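Local coordinates for putative iron-regulated protein A (Parabacteroides distasonis ATCC 8503, PDB 4ECG) that binds calcium and, as an imelysin-like member of the peptidase M75 family, is probably a metalloendopeptidase linked to iron regulation, at residues R303-D306 and E307-S311. Numbering follows the deposited sequence.
Sequences RDLD and EESAS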
# COMPACT_ATOMS: atom_id res chain seq x y z
N ARG A 303 9.61 -9.25 7.61
CA ARG A 303 8.25 -9.63 7.15
C ARG A 303 7.57 -10.67 8.08
O ARG A 303 8.19 -11.65 8.50
CB ARG A 303 8.29 -10.17 5.74
CG ARG A 303 8.97 -9.28 4.71
CD ARG A 303 8.62 -9.81 3.33
NE ARG A 303 7.19 -9.58 3.06
CZ ARG A 303 6.55 -9.83 1.92
NH1 ARG A 303 7.19 -10.33 0.89
NH2 ARG A 303 5.26 -9.58 1.80
N ASP A 304 6.32 -10.41 8.44
CA ASP A 304 5.52 -11.34 9.24
C ASP A 304 6.09 -11.56 10.65
O ASP A 304 5.67 -12.46 11.35
CB ASP A 304 5.34 -12.69 8.49
CG ASP A 304 4.35 -12.60 7.27
OD1 ASP A 304 3.49 -11.66 7.21
OD2 ASP A 304 4.41 -13.50 6.38
N LEU A 305 7.02 -10.71 11.08
CA LEU A 305 7.49 -10.78 12.45
C LEU A 305 6.52 -10.09 13.43
O LEU A 305 5.75 -9.21 13.07
CB LEU A 305 8.89 -10.18 12.58
CG LEU A 305 10.02 -10.83 11.78
CD1 LEU A 305 11.40 -10.33 12.27
CD2 LEU A 305 9.93 -12.36 11.83
N ASP A 306 6.60 -10.49 14.68
CA ASP A 306 5.84 -9.87 15.74
C ASP A 306 6.69 -9.77 17.01
O ASP A 306 7.87 -10.09 16.97
CB ASP A 306 4.51 -10.62 15.96
CG ASP A 306 4.69 -12.01 16.53
OD1 ASP A 306 5.74 -12.36 17.14
OD2 ASP A 306 3.72 -12.76 16.39
N GLU A 307 6.11 -9.34 18.13
CA GLU A 307 6.90 -9.09 19.35
C GLU A 307 7.69 -10.32 19.77
O GLU A 307 8.88 -10.23 20.12
CB GLU A 307 6.00 -8.64 20.52
CG GLU A 307 6.77 -8.25 21.80
CD GLU A 307 6.00 -8.50 23.11
OE1 GLU A 307 5.53 -9.64 23.34
OE2 GLU A 307 5.89 -7.55 23.93
N GLU A 308 7.02 -11.48 19.74
CA GLU A 308 7.62 -12.76 20.17
C GLU A 308 8.65 -13.33 19.15
O GLU A 308 9.25 -14.33 19.42
CB GLU A 308 6.52 -13.78 20.55
CG GLU A 308 5.87 -13.54 21.93
CD GLU A 308 4.58 -14.38 22.20
OE1 GLU A 308 4.22 -15.34 21.46
OE2 GLU A 308 3.89 -14.11 23.21
N SER A 309 8.87 -12.66 18.03
CA SER A 309 9.82 -13.12 17.01
C SER A 309 10.65 -11.99 16.37
O SER A 309 11.34 -12.19 15.35
CB SER A 309 9.02 -13.81 15.93
OG SER A 309 7.99 -12.95 15.44
N ALA A 310 10.62 -10.83 17.04
CA ALA A 310 11.19 -9.58 16.54
C ALA A 310 12.69 -9.66 16.38
O ALA A 310 13.37 -10.35 17.16
CB ALA A 310 10.88 -8.47 17.54
N SER A 311 13.21 -8.93 15.40
CA SER A 311 14.67 -8.70 15.27
C SER A 311 15.24 -7.82 16.41
O SER A 311 14.55 -6.95 16.94
CB SER A 311 14.97 -8.07 13.90
OG SER A 311 16.30 -7.58 13.86
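Asp306 OD1 lies 2.9 Å from Ser309 OG and 3.0 Å from the amide N of Glu308, so one carboxylate oxygen faces two polar groups of the turn that follows it. The serine hydroxyl probably donates to OD1, although its one proton has another acceptor within reach. With CG set between its own backbone N and carbonyl carbon (chi1 68°), the Asp306 carboxylate folds forward over the turn. The backbone closes the same turn: Ser309 N bonds to Asp306 O at 3.0 Å, fairly straight at 158°. This i to i+3 bond marks a beta turn over 306-309. Ahead of it, Leu305 lays its two methyls against the Ser309 carbonyl, CD1 at 3.6 Å and CD2 at 3.8 Å from the oxygen. With an alanine here both methyls are gone, which would probably leave a gap beside the Ser309 carbonyl. The turn is a surface feature between helices 284-300 and 315-322: Leu305, Glu307 and Ala310 touch Phe300 of the first, while Glu307 and Ala310 also reach His316 of the second.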